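Local atomic coordinates of sensor histidine kinase CusS (Escherichia coli, PDB entry 5KU5), a protein that senses copper and silver ions in the periplasm as a membrane-bound histidine kinase and activates the response regulator CusR by phosphorylating it. Residues A[3-7]-A[80-84]; A[88-94]-A[109-115]; A[46-50]-A[93-97]; A[13-18]-A[131-135]; A[21-25]-A[38-43]. One frame throughout, in Å; residues are numbered along the deposited sequence. Where two conformers were deposited one is given.

Contact 1: A[3-7]-A[80-84]; sequences KVHFA and DKDAQ. With AG (silver ion), chain H.
Two flat groups of segment 80-84 present a face to helix 2-25. K3 CB stands over one face of the D82 carboxylate, 3.6 Å from OD2, while K81 NZ reaches OD1 from the opposite side of that plane in a weak salt bridge (3.3 Å). Above one face of the Q84 amide lies the isopropyl group of V4: its CG2 is 3.3 Å from NE2, and CG1 is on the same side, towards OE1. V4 CG1 is anti to the backbone N (chi1 169°), which leaves CG2 beside that N and turned to the amide.

One water links the segments, donating to K3 O (2.9 Å) and to D82 OD2 (3.0 Å); K3 O also accepts the helical bond from A7 N. One helical turn further on, A7 CB lies 3.5 Å from D82 O. The turn is a type I beta turn from D80 to A83 with an Asx turn inside it: D82 N donates to D80 OD1 from well above the carboxylate plane, and D80 OD2 pairs with R112. Without the carboxylate, as with an alanine at D82, the water would probably lose its second anchor and K81 NZ its weak salt-bridge partner. Elsewhere on the helix, H5 NE2 binds a silver ion at 2.4 Å together with H139 of the second subunit. The chemistry implies that a bridging water and van der Waals contacts of aliphatic carbons with carboxylate, amide and carbonyl atoms, not direct hydrogen bonds or salt bridges, hold the two segments together.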
# COMPACT_ATOMS: atom_id res chain seq x y z
N LYS A 3 -9.53 -17.82 -0.70
CA LYS A 3 -9.87 -17.00 -1.87
C LYS A 3 -10.69 -15.78 -1.45
O LYS A 3 -10.44 -14.66 -1.90
CB LYS A 3 -10.64 -17.81 -2.92
CG LYS A 3 -9.81 -18.77 -3.75
CD LYS A 3 -9.61 -20.12 -3.06
CE LYS A 3 -10.93 -20.67 -2.52
NZ LYS A 3 -10.71 -21.78 -1.56
N VAL A 4 -11.68 -16.01 -0.60
CA VAL A 4 -12.52 -14.94 -0.04
C VAL A 4 -11.65 -13.99 0.80
O VAL A 4 -11.84 -12.77 0.76
CB VAL A 4 -13.68 -15.51 0.82
CG1 VAL A 4 -14.39 -14.42 1.63
CG2 VAL A 4 -14.69 -16.23 -0.08
N HIS A 5 -10.70 -14.55 1.53
CA HIS A 5 -9.76 -13.77 2.32
C HIS A 5 -8.84 -12.90 1.44
O HIS A 5 -8.62 -11.73 1.76
CB HIS A 5 -8.93 -14.69 3.21
CG HIS A 5 -7.96 -13.96 4.07
ND1 HIS A 5 -8.33 -13.35 5.25
CD2 HIS A 5 -6.65 -13.69 3.90
CE1 HIS A 5 -7.29 -12.74 5.78
NE2 HIS A 5 -6.25 -12.94 4.98
N PHE A 6 -8.33 -13.47 0.35
CA PHE A 6 -7.55 -12.70 -0.63
C PHE A 6 -8.37 -11.55 -1.23
O PHE A 6 -7.84 -10.46 -1.43
CB PHE A 6 -7.04 -13.59 -1.77
CG PHE A 6 -5.98 -14.61 -1.38
CD1 PHE A 6 -5.23 -14.51 -0.20
CD2 PHE A 6 -5.70 -15.66 -2.25
CE1 PHE A 6 -4.26 -15.46 0.11
CE2 PHE A 6 -4.73 -16.60 -1.94
CZ PHE A 6 -4.01 -16.50 -0.76
N ALA A 7 -9.65 -11.81 -1.51
CA ALA A 7 -10.55 -10.77 -2.03
C ALA A 7 -10.71 -9.63 -1.03
O ALA A 7 -10.63 -8.46 -1.42
CB ALA A 7 -11.91 -11.35 -2.39
N ASP A 80 -16.40 -10.76 -9.96
CA ASP A 80 -15.53 -11.47 -9.02
C ASP A 80 -16.38 -12.29 -8.05
O ASP A 80 -16.94 -11.75 -7.11
CB ASP A 80 -14.66 -10.45 -8.27
CG ASP A 80 -13.72 -11.09 -7.26
OD1 ASP A 80 -13.62 -12.33 -7.19
OD2 ASP A 80 -13.08 -10.32 -6.52
N LYS A 81 -16.43 -13.61 -8.28
CA LYS A 81 -17.24 -14.51 -7.43
C LYS A 81 -16.81 -14.54 -5.95
O LYS A 81 -17.64 -14.80 -5.08
CB LYS A 81 -17.26 -15.94 -8.01
CG LYS A 81 -15.96 -16.72 -7.88
CD LYS A 81 -16.06 -18.09 -8.55
CE LYS A 81 -14.73 -18.82 -8.55
NZ LYS A 81 -14.15 -19.00 -7.19
N ASP A 82 -15.54 -14.28 -5.68
CA ASP A 82 -15.02 -14.24 -4.31
C ASP A 82 -15.27 -12.92 -3.59
O ASP A 82 -15.08 -12.84 -2.38
CB ASP A 82 -13.52 -14.55 -4.30
CG ASP A 82 -13.20 -15.91 -4.89
OD1 ASP A 82 -13.97 -16.86 -4.65
OD2 ASP A 82 -12.17 -16.02 -5.59
N ALA A 83 -15.67 -11.89 -4.33
CA ALA A 83 -16.10 -10.61 -3.74
C ALA A 83 -17.60 -10.70 -3.47
O ALA A 83 -18.42 -10.52 -4.38
CB ALA A 83 -15.79 -9.45 -4.68
N GLN A 84 -17.96 -10.97 -2.22
CA GLN A 84 -19.35 -11.22 -1.83
C GLN A 84 -20.04 -9.92 -1.43
O GLN A 84 -20.32 -9.68 -0.25
CB GLN A 84 -19.39 -12.25 -0.71
CG GLN A 84 -18.95 -13.64 -1.17
CD GLN A 84 -18.46 -14.53 -0.04
OE1 GLN A 84 -18.52 -14.18 1.14
NE2 GLN A 84 -17.97 -15.71 -0.41
AG AG H . -3.98 -12.53 5.49
O HOH W 1 -9.71 -14.63 -4.67

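Contact 2: A[88-94]-A[109-115]; sequences VYLLSGP and SNWRMIN
W111 NE1 donates to P94 O at 2.8 Å; the oxygen lies at the indole edge in the ring plane and the donor in the carbonyl plane. This bond lies just beyond the end of an antiparallel ladder between strands 89-91 and 111-122 of the central sheet of this PAS-like (PDC) sensor domain. Y89 and M113 form one hydrogen-bonded pair, whose Y89 N to M113 O bond is nearly straight (172°), and L91 and W111 form the next; L90 and R112 between them are a non-hydrogen-bonded pair. L91 O accepts from W111 N and also from a water that donates to N110 OD1. A cis peptide precedes P94, and G93 O comes to 3.4 Å from W111 CD1.

On one face, L91 CB meets W111 CB and L91 CD1 meets M113 CB at 4.0 Å, while the Y89 and M113 side chains point the same way, M113 CE 3.6 Å from Y89 CD2 and the sulfur oblique to the ring in a Met-aromatic contact. On the other lie L90 and R112, whose guanidinium is salt-bridged to D80 and D10. R112 is extended from CG to NE, and L90 runs beside it, with L90 CD2 over one guanidinium face and 3.9 Å from R112 CG.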
# COMPACT_ATOMS: atom_id res chain seq x y z
N VAL A 88 -17.27 -5.60 -7.96
CA VAL A 88 -15.84 -5.87 -8.15
C VAL A 88 -15.66 -6.78 -9.37
O VAL A 88 -16.36 -7.78 -9.49
CB VAL A 88 -15.21 -6.57 -6.92
CG1 VAL A 88 -13.71 -6.77 -7.11
CG2 VAL A 88 -15.49 -5.77 -5.65
N TYR A 89 -14.73 -6.43 -10.25
CA TYR A 89 -14.48 -7.18 -11.47
C TYR A 89 -13.09 -7.79 -11.52
O TYR A 89 -12.18 -7.34 -10.83
CB TYR A 89 -14.68 -6.29 -12.69
CG TYR A 89 -16.10 -5.82 -12.83
CD1 TYR A 89 -17.08 -6.64 -13.39
CD2 TYR A 89 -16.47 -4.55 -12.40
CE1 TYR A 89 -18.39 -6.21 -13.51
CE2 TYR A 89 -17.78 -4.11 -12.53
CZ TYR A 89 -18.73 -4.95 -13.08
OH TYR A 89 -20.03 -4.52 -13.21
N LEU A 90 -12.95 -8.82 -12.35
CA LEU A 90 -11.68 -9.46 -12.63
C LEU A 90 -11.28 -9.14 -14.07
O LEU A 90 -12.06 -9.39 -15.00
CB LEU A 90 -11.79 -10.97 -12.43
CG LEU A 90 -12.08 -11.42 -10.99
CD1 LEU A 90 -12.45 -12.89 -10.95
CD2 LEU A 90 -10.90 -11.14 -10.07
N LEU A 91 -10.09 -8.58 -14.24
CA LEU A 91 -9.49 -8.37 -15.56
C LEU A 91 -8.31 -9.33 -15.73
O LEU A 91 -7.51 -9.49 -14.80
CB LEU A 91 -8.98 -6.93 -15.70
CG LEU A 91 -9.92 -5.78 -15.34
CD1 LEU A 91 -9.19 -4.46 -15.47
CD2 LEU A 91 -11.17 -5.78 -16.20
N SER A 92 -8.21 -9.95 -16.91
CA SER A 92 -7.07 -10.80 -17.26
C SER A 92 -6.04 -10.05 -18.15
O SER A 92 -5.24 -10.67 -18.84
CB SER A 92 -7.56 -12.07 -17.95
OG SER A 92 -8.10 -11.80 -19.23
N GLY A 93 -6.09 -8.72 -18.10
CA GLY A 93 -5.10 -7.85 -18.74
C GLY A 93 -5.45 -6.43 -18.34
O GLY A 93 -6.47 -6.21 -17.69
N PRO A 94 -4.62 -5.44 -18.73
CA PRO A 94 -3.39 -5.53 -19.51
C PRO A 94 -2.19 -5.95 -18.68
O PRO A 94 -2.29 -6.12 -17.46
CB PRO A 94 -3.20 -4.09 -19.99
CG PRO A 94 -3.76 -3.26 -18.90
CD PRO A 94 -4.90 -4.05 -18.32
N SER A 109 -0.23 -8.97 -14.82
CA SER A 109 -1.27 -8.93 -15.87
C SER A 109 -2.68 -9.35 -15.42
O SER A 109 -3.54 -9.59 -16.27
CB SER A 109 -0.81 -9.78 -17.06
OG SER A 109 -0.73 -11.15 -16.72
N ASN A 110 -2.94 -9.42 -14.11
CA ASN A 110 -4.26 -9.81 -13.58
C ASN A 110 -4.69 -8.87 -12.48
O ASN A 110 -3.90 -8.55 -11.59
CB ASN A 110 -4.22 -11.24 -13.05
CG ASN A 110 -3.94 -12.26 -14.13
OD1 ASN A 110 -4.82 -12.60 -14.92
ND2 ASN A 110 -2.71 -12.74 -14.18
N TRP A 111 -5.96 -8.45 -12.51
CA TRP A 111 -6.42 -7.31 -11.70
C TRP A 111 -7.80 -7.52 -11.08
O TRP A 111 -8.67 -8.16 -11.68
CB TRP A 111 -6.44 -6.03 -12.55
CG TRP A 111 -5.22 -5.85 -13.39
CD1 TRP A 111 -5.01 -6.33 -14.65
CD2 TRP A 111 -4.01 -5.18 -13.02
NE1 TRP A 111 -3.76 -5.99 -15.09
CE2 TRP A 111 -3.12 -5.28 -14.10
CE3 TRP A 111 -3.60 -4.48 -11.87
CZ2 TRP A 111 -1.84 -4.72 -14.08
CZ3 TRP A 111 -2.33 -3.92 -11.84
CH2 TRP A 111 -1.46 -4.05 -12.94
N ARG A 112 -7.97 -6.98 -9.88
CA ARG A 112 -9.29 -6.74 -9.29
C ARG A 112 -9.60 -5.28 -9.53
O ARG A 112 -8.80 -4.41 -9.15
CB ARG A 112 -9.32 -7.05 -7.79
CG ARG A 112 -9.89 -8.41 -7.48
CD ARG A 112 -10.10 -8.66 -5.99
NE ARG A 112 -10.62 -10.01 -5.81
CZ ARG A 112 -9.90 -11.13 -5.69
NH1 ARG A 112 -8.57 -11.11 -5.66
NH2 ARG A 112 -10.53 -12.29 -5.58
N MET A 113 -10.75 -5.01 -10.17
CA MET A 113 -11.13 -3.66 -10.58
C MET A 113 -12.43 -3.21 -9.92
O MET A 113 -13.37 -4.00 -9.80
CB MET A 113 -11.27 -3.59 -12.11
CG MET A 113 -11.56 -2.20 -12.66
SD MET A 113 -13.31 -1.79 -12.76
CE MET A 113 -13.83 -2.85 -14.11
N ILE A 114 -12.46 -1.95 -9.52
CA ILE A 114 -13.68 -1.27 -9.09
C ILE A 114 -13.72 0.09 -9.78
O ILE A 114 -12.71 0.55 -10.33
CB ILE A 114 -13.75 -1.07 -7.56
CG1 ILE A 114 -12.54 -0.30 -7.02
CG2 ILE A 114 -13.87 -2.42 -6.86
CD1 ILE A 114 -12.79 0.32 -5.66
N ASN A 115 -14.88 0.73 -9.75
CA ASN A 115 -15.03 2.10 -10.23
C ASN A 115 -16.01 2.89 -9.38
O ASN A 115 -16.89 2.31 -8.75
CB ASN A 115 -15.46 2.11 -11.70
CG ASN A 115 -16.79 1.41 -11.92
OD1 ASN A 115 -17.85 2.04 -11.86
ND2 ASN A 115 -16.75 0.10 -12.15
O HOH W 2 -7.50 -12.33 -13.75

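Contact 3: A[46-50]-A[93-97]; sequences YSNVL and GPTMM. With AG (silver ion), chain E.
A silver ion joins S47 and M96 through an unlike pair of ligands: the backbone carbonyl S47 O and the thioether M96 SD, each 2.5 Å from the metal. This site belongs to the periplasmic PDC-fold sensor domain, between the start of strand 49-54 and the loop that follows strand 89-91. The O-silver-S angle is about 103°, and the metal meets S47 O at about 144° to the C=O bond. H108 ND1 is a further ligand, and M98 is also part of the site. S47 OG, away from the metal, hydrogen-bonds to E16 of the second subunit, so this ligand residue also touches the dimer partner.

M96 reaches the metal as a fully extended chain: CG is anti to the backbone N (chi1 -175°), and the later torsions are near 180° too. L50 slides past it in the opposite direction, with L50 CD2 3.8 Å from M96 SD, while its other methyl, CD1, rests 4.1 Å from P94 CG. W111 packs against L50 and M96 as well. With an alanine at L50, both methyl contacts would go, and the thioether would probably be freer to shift and P94 left without this neighbour. No hydrogen bond crosses between the segments. Past the sulfur, the terminal methyl M96 CE ends 3.6 Å from Y46 O and close to S47 O.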
# COMPACT_ATOMS: atom_id res chain seq x y z
N TYR A 46 2.99 4.28 -8.19
CA TYR A 46 2.42 2.96 -7.86
C TYR A 46 3.18 1.81 -8.52
O TYR A 46 3.48 1.86 -9.72
CB TYR A 46 0.94 2.86 -8.26
CG TYR A 46 -0.07 3.70 -7.50
CD1 TYR A 46 0.15 4.11 -6.17
CD2 TYR A 46 -1.29 4.04 -8.09
CE1 TYR A 46 -0.80 4.86 -5.48
CE2 TYR A 46 -2.24 4.80 -7.41
CZ TYR A 46 -1.99 5.20 -6.11
OH TYR A 46 -2.94 5.94 -5.45
N SER A 47 3.44 0.75 -7.75
CA SER A 47 4.11 -0.45 -8.25
C SER A 47 3.14 -1.54 -8.72
O SER A 47 3.50 -2.36 -9.58
CB SER A 47 5.02 -1.04 -7.15
OG SER A 47 4.25 -1.70 -6.16
N ASN A 48 1.94 -1.57 -8.14
CA ASN A 48 0.97 -2.66 -8.36
C ASN A 48 -0.48 -2.20 -8.62
O ASN A 48 -1.41 -3.00 -8.48
CB ASN A 48 1.02 -3.60 -7.15
CG ASN A 48 0.54 -2.94 -5.86
OD1 ASN A 48 0.55 -1.71 -5.73
ND2 ASN A 48 0.13 -3.76 -4.91
N VAL A 49 -0.66 -0.94 -9.01
CA VAL A 49 -1.99 -0.37 -9.24
C VAL A 49 -2.00 0.40 -10.56
O VAL A 49 -1.08 1.15 -10.86
CB VAL A 49 -2.41 0.57 -8.08
CG1 VAL A 49 -3.71 1.31 -8.39
CG2 VAL A 49 -2.55 -0.22 -6.79
N LEU A 50 -3.06 0.18 -11.35
CA LEU A 50 -3.33 0.98 -12.54
C LEU A 50 -4.65 1.69 -12.33
O LEU A 50 -5.57 1.14 -11.70
CB LEU A 50 -3.45 0.09 -13.78
CG LEU A 50 -2.18 -0.66 -14.21
CD1 LEU A 50 -2.53 -1.65 -15.30
CD2 LEU A 50 -1.10 0.31 -14.67
N GLY A 93 -6.09 -8.72 -18.10
CA GLY A 93 -5.10 -7.85 -18.74
C GLY A 93 -5.45 -6.43 -18.34
O GLY A 93 -6.47 -6.21 -17.69
N PRO A 94 -4.62 -5.44 -18.73
CA PRO A 94 -3.39 -5.53 -19.51
C PRO A 94 -2.19 -5.95 -18.68
O PRO A 94 -2.29 -6.12 -17.46
CB PRO A 94 -3.20 -4.09 -19.99
CG PRO A 94 -3.76 -3.26 -18.90
CD PRO A 94 -4.90 -4.05 -18.32
N THR A 95 -1.06 -6.10 -19.36
CA THR A 95 0.23 -6.29 -18.71
C THR A 95 0.80 -4.91 -18.34
O THR A 95 0.80 -3.99 -19.16
CB THR A 95 1.22 -7.04 -19.62
OG1 THR A 95 0.68 -8.33 -19.93
CG2 THR A 95 2.59 -7.21 -18.94
N MET A 96 1.26 -4.78 -17.09
CA MET A 96 1.94 -3.58 -16.63
C MET A 96 3.44 -3.81 -16.75
O MET A 96 3.95 -4.81 -16.25
CB MET A 96 1.58 -3.28 -15.17
CG MET A 96 2.17 -1.98 -14.64
SD MET A 96 1.68 -1.63 -12.95
CE MET A 96 2.78 -0.26 -12.58
N MET A 97 4.14 -2.88 -17.40
CA MET A 97 5.60 -2.94 -17.52
C MET A 97 6.20 -2.78 -16.13
O MET A 97 5.82 -1.88 -15.38
CB MET A 97 6.12 -1.83 -18.45
CG MET A 97 7.63 -1.77 -18.61
SD MET A 97 8.40 -3.34 -19.08
CE MET A 97 7.80 -3.54 -20.75
AG AG E . 2.87 -3.44 -11.73

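Contact 4: A[13-18]-A[131-135]; sequences DLKEIS and YIALS
The branched side chains of L14 and I17 interleave with I132 and L134, helix 2-25 lying across strand 125-135. The short axes come within 9.5 Å and make an angle of 141°, so helix and strand run roughly against each other. The main bump from the helix is L14 CD2, which enters the hollow between I132 and L134: it is 3.6 Å from I132 CG2 and 3.7 Å from L134 CB. In return, I132 CG2 fits between L14 CD2 and I17 CG2, the latter at 3.8 Å. The other arm of I132 goes elsewhere: CG1 is anti to the carbonyl carbon (chi1 -51°), and CD1 at its end lies against the helix backbone, 3.7 Å from S18 CA. At the other end L134, its CG anti to the backbone N (chi1 176°), extends CD2 to 3.8 Å from D13 CB.

I132 and L134 face the helix while A133 between them points away, the alternation expected of a strand. V49 of the adjacent strand touches I17, I132 and L134, continuing the same hydrophobic layer. With no hydrogen bond across, and with the strand's backbone groups paired to its sheet neighbours, the chemistry implies that an aliphatic van der Waals fit joins these two segments.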
# COMPACT_ATOMS: atom_id res chain seq x y z
N ASP A 13 -7.48 -2.69 0.45
CA ASP A 13 -6.50 -1.85 -0.27
C ASP A 13 -7.19 -0.91 -1.25
O ASP A 13 -6.87 0.28 -1.31
CB ASP A 13 -5.46 -2.71 -1.01
CG ASP A 13 -4.53 -3.47 -0.08
OD1 ASP A 13 -4.57 -3.25 1.15
OD2 ASP A 13 -3.74 -4.31 -0.58
N LEU A 14 -8.15 -1.44 -2.02
CA LEU A 14 -8.92 -0.62 -2.96
C LEU A 14 -9.75 0.46 -2.27
O LEU A 14 -9.89 1.56 -2.80
CB LEU A 14 -9.82 -1.50 -3.84
CG LEU A 14 -9.09 -2.39 -4.85
CD1 LEU A 14 -10.04 -3.45 -5.39
CD2 LEU A 14 -8.49 -1.57 -5.99
N LYS A 15 -10.29 0.16 -1.09
CA LYS A 15 -11.03 1.16 -0.30
C LYS A 15 -10.14 2.36 0.05
O LYS A 15 -10.54 3.50 -0.14
CB LYS A 15 -11.61 0.54 0.97
CG LYS A 15 -12.53 1.47 1.75
CD LYS A 15 -13.04 0.83 3.02
CE LYS A 15 -13.82 1.83 3.84
NZ LYS A 15 -14.36 1.23 5.09
N GLU A 16 -8.93 2.08 0.53
CA GLU A 16 -7.99 3.15 0.91
C GLU A 16 -7.48 3.94 -0.29
O GLU A 16 -7.36 5.16 -0.21
CB GLU A 16 -6.83 2.58 1.72
CG GLU A 16 -7.25 2.07 3.09
CD GLU A 16 -6.11 1.46 3.89
OE1 GLU A 16 -4.94 1.61 3.49
OE2 GLU A 16 -6.40 0.83 4.93
N ILE A 17 -7.19 3.25 -1.40
CA ILE A 17 -6.81 3.91 -2.65
C ILE A 17 -7.95 4.79 -3.15
O ILE A 17 -7.72 5.92 -3.58
CB ILE A 17 -6.39 2.91 -3.75
CG1 ILE A 17 -5.07 2.21 -3.37
CG2 ILE A 17 -6.22 3.61 -5.10
CD1 ILE A 17 -4.88 0.87 -4.04
N SER A 18 -9.17 4.27 -3.08
CA SER A 18 -10.35 5.02 -3.51
C SER A 18 -10.53 6.32 -2.71
O SER A 18 -10.79 7.37 -3.30
CB SER A 18 -11.61 4.16 -3.40
OG SER A 18 -12.71 4.80 -4.01
N TYR A 131 -11.58 4.64 -12.38
CA TYR A 131 -11.40 3.19 -12.42
C TYR A 131 -10.07 2.85 -11.76
O TYR A 131 -9.06 3.47 -12.07
CB TYR A 131 -11.40 2.69 -13.87
CG TYR A 131 -12.71 2.86 -14.58
CD1 TYR A 131 -13.09 4.10 -15.10
CD2 TYR A 131 -13.59 1.79 -14.76
CE1 TYR A 131 -14.29 4.27 -15.77
CE2 TYR A 131 -14.80 1.94 -15.42
CZ TYR A 131 -15.15 3.19 -15.92
OH TYR A 131 -16.35 3.36 -16.58
N ILE A 132 -10.08 1.88 -10.85
CA ILE A 132 -8.90 1.48 -10.07
C ILE A 132 -8.70 -0.02 -10.24
O ILE A 132 -9.63 -0.78 -9.99
CB ILE A 132 -9.08 1.77 -8.56
CG1 ILE A 132 -9.53 3.22 -8.32
CG2 ILE A 132 -7.78 1.49 -7.80
CD1 ILE A 132 -10.03 3.48 -6.91
N ALA A 133 -7.49 -0.44 -10.62
CA ALA A 133 -7.14 -1.85 -10.79
C ALA A 133 -5.95 -2.21 -9.90
O ALA A 133 -4.89 -1.60 -10.02
CB ALA A 133 -6.83 -2.14 -12.25
N LEU A 134 -6.12 -3.21 -9.04
CA LEU A 134 -5.07 -3.71 -8.14
C LEU A 134 -4.59 -5.08 -8.61
O LEU A 134 -5.40 -5.94 -8.94
CB LEU A 134 -5.60 -3.82 -6.70
CG LEU A 134 -4.66 -4.42 -5.64
CD1 LEU A 134 -3.46 -3.52 -5.41
CD2 LEU A 134 -5.40 -4.65 -4.33
N SER A 135 -3.27 -5.27 -8.63
CA SER A 135 -2.67 -6.53 -9.09
C SER A 135 -3.01 -7.70 -8.17
O SER A 135 -2.86 -7.60 -6.95
CB SER A 135 -1.15 -6.41 -9.19
OG SER A 135 -0.57 -7.68 -9.47

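Contact 5: A[21-25]-A[38-43]; sequences LERVL and TLEDIV
V43 N donates to L39 O at 2.8 Å, the shortest backbone bond here, and this helical turn sets L39 and V43 on the same flank, where both meet L21. No polar bond crosses to the other helix. The segments belong to helices 2-25 and 32-44, consecutive in the chain and packed antiparallel: their short axes make 151° and come within 10.1 Å.

V24 is the central side chain. Its two methyls part: CG1, anti to the backbone N (chi1 166°), lies 3.9 Å from T38 CG2 and 3.7 Å from L39 N, while CG2 takes the I42 side, 3.6 Å from I42 CD1. V24 and I42 pass in opposite directions. Next to this, L39 CD1 meets L21 CD2 at 3.9 Å, their side chains crossing at about a right angle. L39 CD1 also reaches L25, and L39 CD2 adds a second contact there, 4.0 Å from L25 CD2. T38 offers its methyl to V24, and its hydroxyl bonds to R34 O within its own helix.

The same leucines and V43 continue into the sheet: L21 and V43 touch I51, L25 and L39 touch L53, L39 and V43 reach Y62 of strand 60-63, and L25 meets V118 of strand 111-122.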
# COMPACT_ATOMS: atom_id res chain seq x y z
N LEU A 21 -7.54 8.91 -3.59
CA LEU A 21 -7.69 9.53 -4.91
C LEU A 21 -8.96 10.39 -5.03
O LEU A 21 -8.97 11.37 -5.77
CB LEU A 21 -7.64 8.47 -6.02
CG LEU A 21 -6.34 7.67 -6.13
CD1 LEU A 21 -6.39 6.77 -7.35
CD2 LEU A 21 -5.11 8.57 -6.19
N GLU A 22 -10.01 10.03 -4.29
CA GLU A 22 -11.23 10.83 -4.23
C GLU A 22 -10.97 12.22 -3.63
O GLU A 22 -11.47 13.21 -4.16
CB GLU A 22 -12.30 10.10 -3.41
CG GLU A 22 -13.64 10.82 -3.29
CD GLU A 22 -14.73 9.92 -2.73
OE1 GLU A 22 -14.45 9.16 -1.77
OE2 GLU A 22 -15.87 9.98 -3.23
N ARG A 23 -10.20 12.27 -2.55
CA ARG A 23 -9.77 13.55 -1.94
C ARG A 23 -8.94 14.38 -2.91
O ARG A 23 -9.17 15.58 -3.05
CB ARG A 23 -8.95 13.30 -0.67
CG ARG A 23 -9.74 12.78 0.51
CD ARG A 23 -8.82 12.12 1.53
NE ARG A 23 -9.42 12.06 2.87
CZ ARG A 23 -9.00 12.72 3.96
NH1 ARG A 23 -7.93 13.53 3.93
NH2 ARG A 23 -9.66 12.56 5.10
N VAL A 24 -7.97 13.74 -3.56
CA VAL A 24 -7.10 14.39 -4.54
C VAL A 24 -7.94 15.07 -5.63
O VAL A 24 -7.72 16.24 -5.94
CB VAL A 24 -6.10 13.39 -5.17
CG1 VAL A 24 -5.42 13.95 -6.43
CG2 VAL A 24 -5.04 12.98 -4.15
N LEU A 25 -8.91 14.34 -6.18
CA LEU A 25 -9.66 14.81 -7.35
C LEU A 25 -10.81 15.80 -7.08
O LEU A 25 -11.37 16.35 -8.03
CB LEU A 25 -10.15 13.62 -8.19
CG LEU A 25 -9.00 12.93 -8.95
CD1 LEU A 25 -9.39 11.53 -9.41
CD2 LEU A 25 -8.55 13.76 -10.14
N THR A 38 -1.55 16.49 -9.40
CA THR A 38 -1.40 15.76 -8.14
C THR A 38 -1.70 14.27 -8.32
O THR A 38 -0.96 13.43 -7.82
CB THR A 38 -2.32 16.34 -7.04
OG1 THR A 38 -2.13 17.76 -6.95
CG2 THR A 38 -2.03 15.69 -5.69
N LEU A 39 -2.79 13.95 -9.02
CA LEU A 39 -3.16 12.57 -9.34
C LEU A 39 -2.02 11.83 -10.05
O LEU A 39 -1.63 10.74 -9.64
CB LEU A 39 -4.41 12.53 -10.23
CG LEU A 39 -4.88 11.17 -10.75
CD1 LEU A 39 -5.45 10.35 -9.60
CD2 LEU A 39 -5.90 11.30 -11.88
N GLU A 40 -1.51 12.45 -11.11
CA GLU A 40 -0.45 11.87 -11.93
C GLU A 40 0.84 11.64 -11.13
O GLU A 40 1.48 10.60 -11.29
CB GLU A 40 -0.18 12.77 -13.15
CG GLU A 40 0.79 12.19 -14.17
CD GLU A 40 0.85 13.00 -15.45
OE1 GLU A 40 1.95 13.09 -16.03
OE2 GLU A 40 -0.19 13.53 -15.90
N ASP A 41 1.19 12.60 -10.28
CA ASP A 41 2.36 12.48 -9.40
C ASP A 41 2.25 11.29 -8.45
O ASP A 41 3.22 10.55 -8.27
CB ASP A 41 2.56 13.77 -8.59
CG ASP A 41 3.84 13.76 -7.76
OD1 ASP A 41 4.94 13.72 -8.35
OD2 ASP A 41 3.75 13.78 -6.52
N ILE A 42 1.08 11.11 -7.85
CA ILE A 42 0.82 9.98 -6.95
C ILE A 42 0.78 8.66 -7.71
O ILE A 42 1.47 7.70 -7.35
CB ILE A 42 -0.51 10.18 -6.16
CG1 ILE A 42 -0.36 11.35 -5.17
CG2 ILE A 42 -0.91 8.90 -5.42
CD1 ILE A 42 -1.67 11.86 -4.61
N VAL A 43 -0.03 8.61 -8.77
CA VAL A 43 -0.31 7.38 -9.53
C VAL A 43 0.93 6.80 -10.22
O VAL A 43 1.08 5.58 -10.29
CB VAL A 43 -1.46 7.61 -10.54
CG1 VAL A 43 -1.56 6.49 -11.57
CG2 VAL A 43 -2.78 7.77 -9.81

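Helix 2-25 carries contacts 1, 4 and 5 in order along its length, with contacts 1 and 5 on opposite sides of the chain's centre, about 27 Å apart between centres. Contacts 2, 3 and 4 reach one antiparallel sheet: strand 125-135 of contact 4 pairs with strand 49-54 of contact 3 and with strand 111-122 of contact 2. Contacts 2 and 3 share G93 and P94, with centres about 10 Å apart. R112 of contact 2 ties to D80 of contact 1. Contact 5 closes first along the chain. The silver site of contact 3 adjoins the sheet, which contact 4 joins to the helix whose H5 binds silver with the second subunit; any coupling between the sites is an inference.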